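CD180 antigen (PDB 3T6Q) may cooperate with MD-1 and TLR4 in the innate response of B cells to bacterial lipopolysaccharide, leading to NF-kappa-B activation. Local coordinates at residues 457-461 and 483-488; 464-470 and 490-496; 212-216 and 238-243; 260-266 and 283-289. All blocks are in the same frame, centred on the assembly; numbering follows the deposited sequence.

All four contacts join consecutive turns of the leucine-rich-repeat solenoid. Interactions 1 and 2 hold the same two repeats, LRR 16 and LRR 17, and touch each other: F461 and L488 of the first pack on I466 of the second. Interaction 4 is the counterpart of interaction 1 in LRR 8 and LRR 9, with a direct amide-to-carbonyl bond where interaction 1 uses a water; each ends on a buried phenylalanine, and interaction 4 adds a T-shaped tyrosine-histidine pair. Interaction 3 touches interaction 4 yet is a surface contact, governed by a carboxylate and waters at a helix start. Interactions 1 and 4 are buried; interaction 2 is half so, apolar on one face, polar outside.

Interaction 1: 457-461 and 483-488; sequences QGNHF and LSFCDL
The carbonyl oxygen S484 O is gripped from the 457-461 segment by two groups in succession: the amide G458 N donates to it at 3.2 Å, nearly in line with the C=O, and the CA-H of Q457 comes in beside it, with Q457 CA 3.3 Å from S484 O. One step on, the CA of G458 sits 3.1 Å from F485 O, and N459 O in turn receives the CA-H of C486. The Q457 side chain, its CG swung anti to the backbone N (chi1 -174°) and extended from there, runs alongside the F485 ring, amide and ring planes 49° apart. At the other end F461 leans across the contact: its CD2 meets L488 CD2 at 3.6 Å, while L483 CD2 comes to the ring edge. Between the backbones, water 1 accepts from F461 N at 2.8 Å and probably donates to C486 O. N459 is a rung of the asparagine ladder: OD1 accepts from L437 N, ND2 donates to L432 O and L456 O. A cysteine, C486, takes the next rung, and N510 of the following repeat binds C486 N and L483 O, as the N/C position of the leucine-rich-repeat LxxLxLxxN/CxL consensus allows.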
loop_
_atom_site.group_PDB
_atom_site.type_symbol
_atom_site.label_atom_id
_atom_site.label_comp_id
_atom_site.label_asym_id
_atom_site.label_seq_id
_atom_site.Cartn_x
_atom_site.Cartn_y
_atom_site.Cartn_z
ATOM N N GLN A 457 -24.959 6.347 42.812
ATOM C CA GLN A 457 -25.718 5.555 41.884
ATOM C C GLN A 457 -25.705 4.091 42.323
ATOM O O GLN A 457 -24.659 3.567 42.734
ATOM C CB GLN A 457 -25.103 5.691 40.493
ATOM C CG GLN A 457 -25.899 5.007 39.417
ATOM C CD GLN A 457 -25.253 5.079 38.050
ATOM O OE1 GLN A 457 -24.939 4.054 37.453
ATOM N NE2 GLN A 457 -25.083 6.277 37.540
ATOM N N GLY A 458 -26.854 3.402 42.220
ATOM C CA GLY A 458 -26.899 1.970 42.583
ATOM C C GLY A 458 -26.762 1.578 44.061
ATOM O O GLY A 458 -26.425 0.428 44.374
ATOM N N ASN A 459 -27.008 2.498 44.989
ATOM C CA ASN A 459 -27.078 2.128 46.398
ATOM C C ASN A 459 -28.567 2.003 46.785
ATOM O O ASN A 459 -29.417 1.999 45.885
ATOM C CB ASN A 459 -26.353 3.131 47.282
ATOM C CG ASN A 459 -24.847 3.070 47.085
ATOM O OD1 ASN A 459 -24.157 2.377 47.813
ATOM N ND2 ASN A 459 -24.353 3.746 46.055
ATOM N N HIS A 460 -28.879 1.945 48.087
ATOM C CA HIS A 460 -30.282 1.689 48.526
ATOM C C HIS A 460 -30.700 2.318 49.820
ATOM O O HIS A 460 -29.872 2.624 50.705
ATOM C CB HIS A 460 -30.558 0.191 48.607
ATOM C CG HIS A 460 -29.885 -0.482 49.782
ATOM N ND1 HIS A 460 -30.534 -0.737 50.953
ATOM C CD2 HIS A 460 -28.575 -0.946 49.946
ATOM C CE1 HIS A 460 -29.684 -1.327 51.815
ATOM N NE2 HIS A 460 -28.486 -1.464 51.196
ATOM N N PHE A 461 -32.016 2.500 49.942
ATOM C CA PHE A 461 -32.612 2.957 51.173
ATOM C C PHE A 461 -33.609 1.886 51.607
ATOM O O PHE A 461 -34.214 1.227 50.746
ATOM C CB PHE A 461 -33.347 4.285 50.962
ATOM C CG PHE A 461 -32.439 5.471 50.763
ATOM C CD1 PHE A 461 -32.172 6.351 51.807
ATOM C CD2 PHE A 461 -31.864 5.716 49.523
ATOM C CE1 PHE A 461 -31.343 7.457 51.601
ATOM C CE2 PHE A 461 -31.036 6.805 49.313
ATOM C CZ PHE A 461 -30.770 7.675 50.357
ATOM N N LEU A 483 -28.168 10.088 42.597
ATOM C CA LEU A 483 -28.964 9.051 43.216
ATOM C C LEU A 483 -29.724 8.268 42.181
ATOM O O LEU A 483 -30.818 7.768 42.451
ATOM C CB LEU A 483 -29.953 9.672 44.227
ATOM C CG LEU A 483 -29.359 10.189 45.545
ATOM C CD1 LEU A 483 -30.432 10.936 46.333
ATOM C CD2 LEU A 483 -28.822 9.054 46.408
ATOM N N SER A 484 -29.140 8.134 41.003
ATOM C CA SER A 484 -29.819 7.435 39.933
ATOM C C SER A 484 -29.726 5.907 40.155
ATOM O O SER A 484 -28.835 5.466 40.868
ATOM C CB SER A 484 -29.244 7.864 38.589
ATOM O OG SER A 484 -27.824 7.698 38.600
ATOM N N PHE A 485 -30.651 5.111 39.585
ATOM C CA PHE A 485 -30.629 3.633 39.825
ATOM C C PHE A 485 -30.555 3.198 41.267
ATOM O O PHE A 485 -29.811 2.251 41.624
ATOM C CB PHE A 485 -29.419 3.019 39.081
ATOM C CG PHE A 485 -29.473 3.225 37.599
ATOM C CD1 PHE A 485 -30.210 2.349 36.779
ATOM C CD2 PHE A 485 -28.844 4.313 37.012
ATOM C CE1 PHE A 485 -30.288 2.570 35.407
ATOM C CE2 PHE A 485 -28.905 4.519 35.655
ATOM C CZ PHE A 485 -29.622 3.652 34.848
ATOM N N CYS A 486 -31.262 3.893 42.139
ATOM C CA CYS A 486 -31.250 3.560 43.551
ATOM C C CYS A 486 -32.545 2.831 44.003
ATOM O O CYS A 486 -32.827 2.793 45.204
ATOM C CB CYS A 486 -31.021 4.828 44.403
ATOM S SG CYS A 486 -29.259 5.328 44.331
ATOM N N ASP A 487 -33.334 2.383 43.031
ATOM C CA ASP A 487 -34.615 1.652 43.287
ATOM C C ASP A 487 -35.574 2.489 44.144
ATOM O O ASP A 487 -36.227 1.948 45.046
ATOM C CB ASP A 487 -34.269 0.351 44.031
ATOM C CG ASP A 487 -35.437 -0.614 44.135
ATOM O OD1 ASP A 487 -35.569 -1.221 45.230
ATOM O OD2 ASP A 487 -36.200 -0.750 43.140
ATOM N N LEU A 488 -35.576 3.819 43.938
ATOM C CA LEU A 488 -36.296 4.712 44.837
ATOM C C LEU A 488 -37.766 4.783 44.462
ATOM O O LEU A 488 -38.112 5.000 43.295
ATOM C CB LEU A 488 -35.694 6.137 44.793
ATOM C CG LEU A 488 -34.333 6.294 45.488
ATOM C CD1 LEU A 488 -33.862 7.743 45.294
ATOM C CD2 LEU A 488 -34.411 5.916 46.966
HETATM O O HOH W 1 -33.748 2.234 47.753
HETATM O O HOH W 2 -34.696 -0.355 47.873
#

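Interaction 2: 464-470 and 490-496; sequences GNIQKTN and SIDQHAF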
loop_
_atom_site.group_PDB
_atom_site.type_symbol
_atom_site.label_atom_id
_atom_site.label_comp_id
_atom_site.label_asym_id
_atom_site.label_seq_id
_atom_site.Cartn_x
_atom_site.Cartn_y
_atom_site.Cartn_z
ATOM N N GLY A 464 -37.047 1.520 49.678
ATOM C CA GLY A 464 -37.015 2.510 48.579
ATOM C C GLY A 464 -37.464 3.898 48.995
ATOM O O GLY A 464 -37.922 4.678 48.158
ATOM N N ASN A 465 -37.386 4.201 50.280
ATOM C CA ASN A 465 -37.786 5.514 50.761
ATOM C C ASN A 465 -36.644 6.298 51.431
ATOM O O ASN A 465 -36.000 5.789 52.351
ATOM C CB ASN A 465 -38.939 5.403 51.760
ATOM C CG ASN A 465 -39.416 6.766 52.240
ATOM O OD1 ASN A 465 -39.792 7.622 51.434
ATOM N ND2 ASN A 465 -39.340 7.002 53.559
ATOM N N ILE A 466 -36.447 7.557 51.029
ATOM C CA ILE A 466 -35.517 8.419 51.752
ATOM C C ILE A 466 -36.301 9.137 52.805
ATOM O O ILE A 466 -37.158 9.965 52.488
ATOM C CB ILE A 466 -34.808 9.442 50.847
ATOM C CG1 ILE A 466 -34.215 8.732 49.604
ATOM C CG2 ILE A 466 -33.701 10.133 51.630
ATOM C CD1 ILE A 466 -33.362 9.666 48.741
ATOM N N GLN A 467 -35.992 8.827 54.061
ATOM C CA GLN A 467 -36.657 9.448 55.231
ATOM C C GLN A 467 -36.099 10.809 55.524
ATOM O O GLN A 467 -35.069 11.184 54.973
ATOM C CB GLN A 467 -36.508 8.573 56.463
ATOM C CG GLN A 467 -37.550 7.466 56.520
ATOM C CD GLN A 467 -37.299 6.480 57.638
ATOM O OE1 GLN A 467 -36.251 5.829 57.686
ATOM N NE2 GLN A 467 -38.264 6.350 58.533
ATOM N N LYS A 468 -36.800 11.555 56.372
ATOM C CA LYS A 468 -36.329 12.846 56.844
ATOM C C LYS A 468 -34.926 12.692 57.445
ATOM O O LYS A 468 -34.073 13.531 57.225
ATOM C CB LYS A 468 -37.292 13.386 57.906
ATOM C CG LYS A 468 -36.866 14.719 58.495
ATOM C CD LYS A 468 -37.971 15.305 59.372
ATOM C CE LYS A 468 -37.452 16.512 60.134
ATOM N NZ LYS A 468 -38.522 17.534 60.299
ATOM N N THR A 469 -34.697 11.617 58.201
ATOM C CA THR A 469 -33.345 11.343 58.697
ATOM C C THR A 469 -32.665 10.354 57.781
ATOM O O THR A 469 -33.194 9.262 57.489
ATOM C CB THR A 469 -33.314 10.834 60.151
ATOM O OG1 THR A 469 -34.001 9.590 60.218
ATOM C CG2 THR A 469 -34.016 11.812 61.072
ATOM N N ASN A 470 -31.495 10.750 57.303
ATOM C CA ASN A 470 -30.747 9.912 56.374
ATOM C C ASN A 470 -29.247 10.279 56.487
ATOM O O ASN A 470 -28.894 11.254 57.172
ATOM C CB ASN A 470 -31.327 10.105 54.965
ATOM C CG ASN A 470 -31.231 11.550 54.484
ATOM O OD1 ASN A 470 -30.120 12.081 54.291
ATOM N ND2 ASN A 470 -32.387 12.207 54.288
ATOM N N SER A 490 -39.789 6.798 46.758
ATOM C CA SER A 490 -40.224 8.069 47.368
ATOM C C SER A 490 -39.087 8.733 48.088
ATOM O O SER A 490 -38.146 8.072 48.526
ATOM C CB SER A 490 -41.374 7.826 48.384
ATOM O OG SER A 490 -41.071 6.713 49.232
ATOM N N ILE A 491 -39.236 10.035 48.278
ATOM C CA ILE A 491 -38.274 10.865 48.986
ATOM C C ILE A 491 -39.113 11.771 49.863
ATOM O O ILE A 491 -39.974 12.505 49.368
ATOM C CB ILE A 491 -37.399 11.702 47.989
ATOM C CG1 ILE A 491 -36.704 10.779 46.963
ATOM C CG2 ILE A 491 -36.379 12.580 48.749
ATOM C CD1 ILE A 491 -35.794 11.512 46.005
ATOM N N ASP A 492 -38.913 11.684 51.171
ATOM C CA ASP A 492 -39.573 12.581 52.092
ATOM C C ASP A 492 -39.334 14.045 51.706
ATOM O O ASP A 492 -38.229 14.398 51.290
ATOM C CB ASP A 492 -39.052 12.303 53.515
ATOM C CG ASP A 492 -39.893 12.990 54.571
ATOM O OD1 ASP A 492 -40.807 12.341 55.084
ATOM O OD2 ASP A 492 -39.670 14.184 54.845
ATOM N N GLN A 493 -40.343 14.909 51.861
ATOM C CA GLN A 493 -40.201 16.325 51.519
ATOM C C GLN A 493 -39.088 17.072 52.256
ATOM O O GLN A 493 -38.644 18.137 51.787
ATOM C CB GLN A 493 -41.510 17.083 51.768
ATOM C CG GLN A 493 -42.014 17.019 53.203
ATOM C CD GLN A 493 -43.177 17.965 53.428
ATOM O OE1 GLN A 493 -43.200 19.093 52.913
ATOM N NE2 GLN A 493 -44.145 17.520 54.210
ATOM N N HIS A 494 -38.688 16.547 53.415
ATOM C CA HIS A 494 -37.649 17.162 54.234
ATOM C C HIS A 494 -36.351 16.414 54.166
ATOM O O HIS A 494 -35.447 16.718 54.931
ATOM C CB HIS A 494 -38.110 17.332 55.707
ATOM C CG HIS A 494 -39.250 18.304 55.864
ATOM N ND1 HIS A 494 -39.154 19.607 55.495
ATOM C CD2 HIS A 494 -40.556 18.119 56.320
ATOM C CE1 HIS A 494 -40.333 20.218 55.720
ATOM N NE2 HIS A 494 -41.187 19.306 56.222
ATOM N N ALA A 495 -36.228 15.454 53.238
ATOM C CA ALA A 495 -35.017 14.617 53.134
ATOM C C ALA A 495 -33.696 15.357 52.853
ATOM O O ALA A 495 -32.614 14.872 53.228
ATOM C CB ALA A 495 -35.206 13.522 52.090
ATOM N N PHE A 496 -33.786 16.476 52.156
ATOM C CA PHE A 496 -32.606 17.177 51.647
ATOM C C PHE A 496 -32.543 18.594 52.214
ATOM O O PHE A 496 -31.756 19.409 51.720
ATOM C CB PHE A 496 -32.667 17.305 50.124
ATOM C CG PHE A 496 -32.676 15.991 49.371
ATOM C CD1 PHE A 496 -31.992 14.863 49.842
ATOM C CD2 PHE A 496 -33.346 15.914 48.154
ATOM C CE1 PHE A 496 -31.986 13.674 49.104
ATOM C CE2 PHE A 496 -33.329 14.738 47.405
ATOM C CZ PHE A 496 -32.648 13.625 47.885
HETATM O O HOH W 3 -39.343 10.538 57.208
#
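I466 fills the tight side of this contact. Its CD1 lies 3.9 Å from I491 CG1, the two isoleucines running side by side, and reaches F496 CZ as well, while its other branch, CG2, sits 3.7 Å from A495 CB. Backbone bonds hold the strands in parallel register, the shortest being D492 N to I466 O at 2.8 Å. N470 closes the far end: its ND2 gives one N-H to A495 O at 2.9 Å and the other to Q467 O, both acceptors lying in the amide plane, and OD1 takes L472 N, which fixes the amide's rotation. The outer side is looser. K468 lies along H494, its CG 4.0 Å from H494 CB, and water 3 links K468 N to D492 OD1, the latter bond weak. D492 OD2 accepts from H494 N in an Asx turn, superposed on the type I turn from D492 to A495. A short parallel pair of this kind, away from the concave sheet, is found on the convex side of leucine-rich-repeat solenoids.

Interaction 3: 212-216 and 238-243; sequences TQNLL and MDDEDI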
loop_
_atom_site.group_PDB
_atom_site.type_symbol
_atom_site.label_atom_id
_atom_site.label_comp_id
_atom_site.label_asym_id
_atom_site.label_seq_id
_atom_site.Cartn_x
_atom_site.Cartn_y
_atom_site.Cartn_z
ATOM N N THR A 212 8.799 -1.410 18.022
ATOM C CA THR A 212 10.116 -1.605 17.334
ATOM C C THR A 212 10.803 -2.873 17.939
ATOM O O THR A 212 10.650 -3.209 19.138
ATOM C CB THR A 212 11.059 -0.325 17.291
ATOM O OG1 THR A 212 11.836 -0.240 16.033
ATOM C CG2 THR A 212 12.014 -0.362 18.459
ATOM N N GLN A 213 11.527 -3.568 17.089
ATOM C CA GLN A 213 12.106 -4.865 17.420
ATOM C C GLN A 213 13.536 -4.729 17.957
ATOM O O GLN A 213 14.139 -5.733 18.374
ATOM C CB GLN A 213 12.051 -5.807 16.189
ATOM C CG GLN A 213 10.627 -6.088 15.675
ATOM C CD GLN A 213 9.739 -6.809 16.698
ATOM O OE1 GLN A 213 9.965 -7.987 17.014
ATOM N NE2 GLN A 213 8.715 -6.104 17.219
ATOM N N ASN A 214 14.074 -3.501 17.973
ATOM C CA ASN A 214 15.467 -3.317 18.406
ATOM C C ASN A 214 15.691 -2.089 19.286
ATOM O O ASN A 214 16.166 -1.050 18.818
ATOM C CB ASN A 214 16.463 -3.389 17.225
ATOM C CG ASN A 214 17.890 -3.760 17.674
ATOM O OD1 ASN A 214 18.328 -3.436 18.798
ATOM N ND2 ASN A 214 18.630 -4.436 16.786
ATOM N N LEU A 215 15.337 -2.242 20.573
ATOM C CA LEU A 215 15.424 -1.162 21.524
ATOM C C LEU A 215 16.870 -0.615 21.631
ATOM O O LEU A 215 17.062 0.579 21.737
ATOM C CB LEU A 215 14.941 -1.630 22.900
ATOM C CG LEU A 215 13.426 -1.739 23.130
ATOM C CD1 LEU A 215 13.133 -2.265 24.539
ATOM C CD2 LEU A 215 12.777 -0.371 22.926
ATOM N N LEU A 216 17.858 -1.501 21.563
ATOM C CA LEU A 216 19.281 -1.127 21.721
ATOM C C LEU A 216 19.628 -0.071 20.671
ATOM O O LEU A 216 20.222 0.966 21.006
ATOM C CB LEU A 216 20.178 -2.360 21.555
ATOM C CG LEU A 216 21.506 -2.625 22.287
ATOM C CD1 LEU A 216 22.346 -3.573 21.436
ATOM C CD2 LEU A 216 22.268 -1.361 22.522
ATOM N N MET A 238 3.374 -8.625 18.634
ATOM C CA MET A 238 4.805 -8.529 18.273
ATOM C C MET A 238 5.642 -9.588 18.986
ATOM O O MET A 238 5.295 -10.035 20.081
ATOM C CB MET A 238 5.395 -7.147 18.603
ATOM C CG MET A 238 4.589 -5.947 18.099
ATOM S SD MET A 238 4.185 -5.947 16.350
ATOM C CE MET A 238 5.772 -5.574 15.602
ATOM N N ASP A 239 6.752 -9.974 18.363
ATOM C CA ASP A 239 7.741 -10.838 19.005
ATOM C C ASP A 239 8.409 -10.159 20.192
ATOM O O ASP A 239 8.619 -8.944 20.194
ATOM C CB ASP A 239 8.810 -11.254 18.005
ATOM C CG ASP A 239 8.319 -12.302 17.037
ATOM O OD1 ASP A 239 7.315 -12.991 17.340
ATOM O OD2 ASP A 239 8.945 -12.441 15.966
ATOM N N ASP A 240 8.721 -10.970 21.199
ATOM C CA ASP A 240 9.474 -10.541 22.368
ATOM C C ASP A 240 10.959 -10.449 22.061
ATOM O O ASP A 240 11.507 -11.294 21.352
ATOM C CB ASP A 240 9.286 -11.547 23.507
ATOM C CG ASP A 240 7.943 -11.423 24.182
ATOM O OD1 ASP A 240 7.114 -10.598 23.736
ATOM O OD2 ASP A 240 7.719 -12.156 25.167
ATOM N N GLU A 241 11.606 -9.422 22.594
ATOM C CA GLU A 241 13.058 -9.455 22.719
ATOM C C GLU A 241 13.478 -9.569 24.202
ATOM O O GLU A 241 12.777 -9.105 25.111
ATOM C CB GLU A 241 13.747 -8.288 21.967
ATOM C CG GLU A 241 13.591 -6.887 22.575
ATOM C CD GLU A 241 14.708 -5.924 22.153
ATOM O OE1 GLU A 241 14.431 -4.894 21.504
ATOM O OE2 GLU A 241 15.873 -6.195 22.486
ATOM N N ASP A 242 14.623 -10.202 24.435
ATOM C CA ASP A 242 15.162 -10.375 25.783
ATOM C C ASP A 242 15.472 -9.017 26.402
ATOM O O ASP A 242 16.178 -8.207 25.795
ATOM C CB ASP A 242 16.427 -11.252 25.741
ATOM C CG ASP A 242 16.182 -12.619 25.078
ATOM O OD1 ASP A 242 15.172 -13.293 25.394
ATOM O OD2 ASP A 242 17.011 -13.024 24.233
ATOM N N ILE A 243 14.902 -8.750 27.579
ATOM C CA ILE A 243 15.158 -7.479 28.285
ATOM C C ILE A 243 16.211 -7.700 29.363
ATOM O O ILE A 243 16.062 -8.579 30.212
ATOM C CB ILE A 243 13.885 -6.855 28.915
ATOM C CG1 ILE A 243 12.825 -6.546 27.839
ATOM C CG2 ILE A 243 14.220 -5.589 29.701
ATOM C CD1 ILE A 243 13.118 -5.319 26.988
HETATM O O HOH W 4 11.530 -4.955 20.997
HETATM O O HOH W 5 8.252 -6.170 20.429
HETATM O O HOH W 6 17.645 -4.396 21.529
#
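E241 and L215 meet where two consecutive turns of the leucine-rich-repeat solenoid lie side by side, at the start of helix 215-221. The direct hydrogen bond is a helix-end one: L215 N, the first amide after the N-cap N214, donates to the syn lone pair of E241 OE1 at 3.0 Å and 177°. The glutamate reaches it with CG wedged between its own backbone N and carbonyl (chi1 72°) and the chain stretched out beyond. The helix start would be expected to favour the charged carboxylate, although E241 OE1 also lies 3.3 Å from Q213 O, two acceptors with no bond between them.

Water adds to the polar set. Water 6 donates to E241 OE2 at 2.7 Å and to N214 OD1, and accepts from L216 N, so the next amide of the helix's first turn is linked through water to the same carboxylate. Water 4 spans T212 O and E241 OE1, 2.9 Å from the latter. Water 5 takes a weak bond from Q213 NE2 and donates to D239 O.

The remaining contacts are van der Waals. The Q213 side chain, bent at chi2, lies obliquely across M238 and D239: NE2, which is bonded to G211 O, is 3.4 Å from M238 CE, and OE1 is 3.6 Å from D239 CB. M238 also packs on a polar side chain of another protein chain. Methyl meets methyl where L215 CD1 lies 3.9 Å from I243 CD1.

Interaction 4: 260-266 and 283-289; sequences NLQKHYF and LDLTATH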
loop_
_atom_site.group_PDB
_atom_site.type_symbol
_atom_site.label_atom_id
_atom_site.label_comp_id
_atom_site.label_asym_id
_atom_site.label_seq_id
_atom_site.Cartn_x
_atom_site.Cartn_y
_atom_site.Cartn_z
ATOM N N ASN A 260 7.719 5.066 28.130
ATOM C CA ASN A 260 6.746 3.968 28.229
ATOM C C ASN A 260 7.420 2.739 27.637
ATOM O O ASN A 260 7.994 2.802 26.523
ATOM C CB ASN A 260 5.454 4.346 27.435
ATOM C CG ASN A 260 4.363 3.272 27.577
ATOM O OD1 ASN A 260 4.559 2.137 27.163
ATOM N ND2 ASN A 260 3.248 3.634 28.138
ATOM N N LEU A 261 7.389 1.623 28.365
ATOM C CA LEU A 261 7.954 0.383 27.909
ATOM C C LEU A 261 6.924 -0.763 27.985
ATOM O O LEU A 261 7.277 -1.914 28.256
ATOM C CB LEU A 261 9.197 0.052 28.792
ATOM C CG LEU A 261 10.404 0.947 28.455
ATOM C CD1 LEU A 261 11.473 1.010 29.540
ATOM C CD2 LEU A 261 11.011 0.505 27.099
ATOM N N GLN A 262 5.654 -0.449 27.770
ATOM C CA GLN A 262 4.628 -1.476 27.983
ATOM C C GLN A 262 4.849 -2.764 27.157
ATOM O O GLN A 262 5.365 -2.710 26.020
ATOM C CB GLN A 262 3.238 -0.877 27.699
ATOM C CG GLN A 262 2.984 -0.576 26.200
ATOM C CD GLN A 262 1.491 -0.671 25.846
ATOM O OE1 GLN A 262 0.649 -0.139 26.538
ATOM N NE2 GLN A 262 1.181 -1.353 24.759
ATOM N N LYS A 263 4.465 -3.898 27.750
ATOM C CA LYS A 263 4.341 -5.202 27.071
ATOM C C LYS A 263 5.661 -5.832 26.696
ATOM O O LYS A 263 5.670 -6.906 26.125
ATOM C CB LYS A 263 3.387 -5.156 25.876
ATOM C CG LYS A 263 1.948 -4.837 26.298
ATOM C CD LYS A 263 0.931 -5.437 25.331
ATOM C CE LYS A 263 -0.471 -5.360 25.947
ATOM N NZ LYS A 263 -0.758 -6.497 26.856
ATOM N N HIS A 264 6.785 -5.171 26.995
ATOM C CA HIS A 264 8.065 -5.887 26.918
ATOM C C HIS A 264 8.171 -6.884 28.017
ATOM O O HIS A 264 7.511 -6.750 29.079
ATOM C CB HIS A 264 9.264 -4.917 26.954
ATOM C CG HIS A 264 9.382 -4.094 25.701
ATOM N ND1 HIS A 264 9.861 -4.614 24.536
ATOM C CD2 HIS A 264 8.997 -2.787 25.429
ATOM C CE1 HIS A 264 9.822 -3.673 23.580
ATOM N NE2 HIS A 264 9.272 -2.550 24.118
ATOM N N TYR A 265 9.004 -7.894 27.803
ATOM C CA TYR A 265 9.088 -8.989 28.765
ATOM C C TYR A 265 10.162 -8.725 29.825
ATOM O O TYR A 265 11.324 -9.077 29.630
ATOM C CB TYR A 265 9.337 -10.305 28.033
ATOM C CG TYR A 265 9.178 -11.556 28.875
ATOM C CD1 TYR A 265 10.258 -12.438 29.059
ATOM C CD2 TYR A 265 7.955 -11.869 29.486
ATOM C CE1 TYR A 265 10.118 -13.588 29.815
ATOM C CE2 TYR A 265 7.808 -13.028 30.243
ATOM C CZ TYR A 265 8.898 -13.872 30.401
ATOM O OH TYR A 265 8.776 -15.013 31.145
ATOM N N PHE A 266 9.756 -8.107 30.943
ATOM C CA PHE A 266 10.660 -7.817 32.046
ATOM C C PHE A 266 10.806 -8.949 33.083
ATOM O O PHE A 266 11.901 -9.132 33.585
ATOM C CB PHE A 266 10.289 -6.517 32.776
ATOM C CG PHE A 266 10.707 -5.237 32.056
ATOM C CD1 PHE A 266 11.785 -4.457 32.543
ATOM C CD2 PHE A 266 9.998 -4.749 30.946
ATOM C CE1 PHE A 266 12.134 -3.244 31.898
ATOM C CE2 PHE A 266 10.339 -3.543 30.310
ATOM C CZ PHE A 266 11.417 -2.799 30.777
ATOM N N LEU A 283 7.819 6.705 34.537
ATOM C CA LEU A 283 8.172 5.413 33.934
ATOM C C LEU A 283 6.910 4.537 33.881
ATOM O O LEU A 283 6.197 4.351 34.894
ATOM C CB LEU A 283 9.296 4.705 34.726
ATOM C CG LEU A 283 9.543 3.211 34.469
ATOM C CD1 LEU A 283 10.071 3.064 33.039
ATOM C CD2 LEU A 283 10.570 2.777 35.497
ATOM N N ASP A 284 6.633 4.013 32.702
ATOM C CA ASP A 284 5.419 3.180 32.517
ATOM C C ASP A 284 5.807 1.746 32.163
ATOM O O ASP A 284 6.326 1.484 31.065
ATOM C CB ASP A 284 4.527 3.766 31.408
ATOM C CG ASP A 284 3.125 3.145 31.400
ATOM O OD1 ASP A 284 3.010 1.887 31.533
ATOM O OD2 ASP A 284 2.144 3.932 31.314
ATOM N N LEU A 285 5.502 0.811 33.060
ATOM C CA LEU A 285 5.819 -0.623 32.843
ATOM C C LEU A 285 4.546 -1.483 32.765
ATOM O O LEU A 285 4.516 -2.610 33.268
ATOM C CB LEU A 285 6.752 -1.098 33.940
ATOM C CG LEU A 285 8.141 -0.396 33.969
ATOM C CD1 LEU A 285 8.878 -0.746 35.261
ATOM C CD2 LEU A 285 8.991 -0.813 32.764
ATOM N N THR A 286 3.497 -0.921 32.150
ATOM C CA THR A 286 2.207 -1.591 31.994
ATOM C C THR A 286 2.364 -2.959 31.316
ATOM O O THR A 286 3.016 -3.067 30.249
ATOM C CB THR A 286 1.237 -0.735 31.166
ATOM O OG1 THR A 286 0.923 0.447 31.891
ATOM C CG2 THR A 286 -0.111 -1.541 30.915
ATOM N N ALA A 287 1.830 -3.989 31.953
ATOM C CA ALA A 287 1.742 -5.339 31.334
ATOM C C ALA A 287 3.106 -5.898 30.898
ATOM O O ALA A 287 3.222 -6.422 29.787
ATOM C CB ALA A 287 0.761 -5.317 30.162
ATOM N N THR A 288 4.102 -5.824 31.770
ATOM C CA THR A 288 5.455 -6.261 31.428
ATOM C C THR A 288 5.814 -7.593 32.078
ATOM O O THR A 288 7.014 -7.955 32.170
ATOM C CB THR A 288 6.530 -5.198 31.817
ATOM O OG1 THR A 288 6.338 -4.766 33.189
ATOM C CG2 THR A 288 6.479 -3.996 30.799
ATOM N N HIS A 289 4.791 -8.347 32.493
ATOM C CA HIS A 289 4.957 -9.686 33.162
ATOM C C HIS A 289 5.723 -9.644 34.466
ATOM O O HIS A 289 6.361 -10.619 34.851
ATOM C CB HIS A 289 5.590 -10.679 32.203
ATOM C CG HIS A 289 4.866 -10.768 30.891
ATOM N ND1 HIS A 289 3.885 -11.673 30.664
ATOM C CD2 HIS A 289 4.938 -9.961 29.742
ATOM C CE1 HIS A 289 3.389 -11.490 29.419
ATOM N NE2 HIS A 289 4.043 -10.450 28.854
HETATM O O HOH W 7 1.609 -8.008 28.070
HETATM O O HOH W 8 3.596 -8.787 26.373
#
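Y265 presents the edge of its ring to the imidazole face of H289, a T-shaped pair with centroids 5.2 Å apart and planes at 64°. H289 holds its CG beside the backbone N (chi1 -53°), and water 8, 3.0 Å from H289 NE2, ties the ring to K263 O. Next to it the packing turns apolar. L285 CD2 sits over one face of F266, 4.0 Å from the ring centroid, a CH-pi contact, and T288 CG2 comes to F266 CD2 at 3.6 Å.

The backbones follow each other through three bonds: L261 N to D284 O at 2.9 Å, K263 N to T286 O at 3.0 Å and F266 N to T288 O. N260 and D284 stand side by side on one face, each closing an Asx turn; D284 OD1 takes both T286 N and T286 OG1, the latter at 2.6 Å and on its syn lone pair, which holds the carboxylate still. K263 NZ makes a salt bridge to E236, and water 7 joins it to A287 O.

This is the buried turn after the strand in consecutive leucine-rich repeats, LRR 8 and LRR 9; N311 of the following repeat, an asparagine-ladder residue, holds T288 N and L285 O. Q262 NE2 bonds to T234 O and to the backbone of another protein chain. The two segments lie between strand 226-231, where W231 packs on N260 and Q262, and strand 305-307, where V307 packs on D284 and T286.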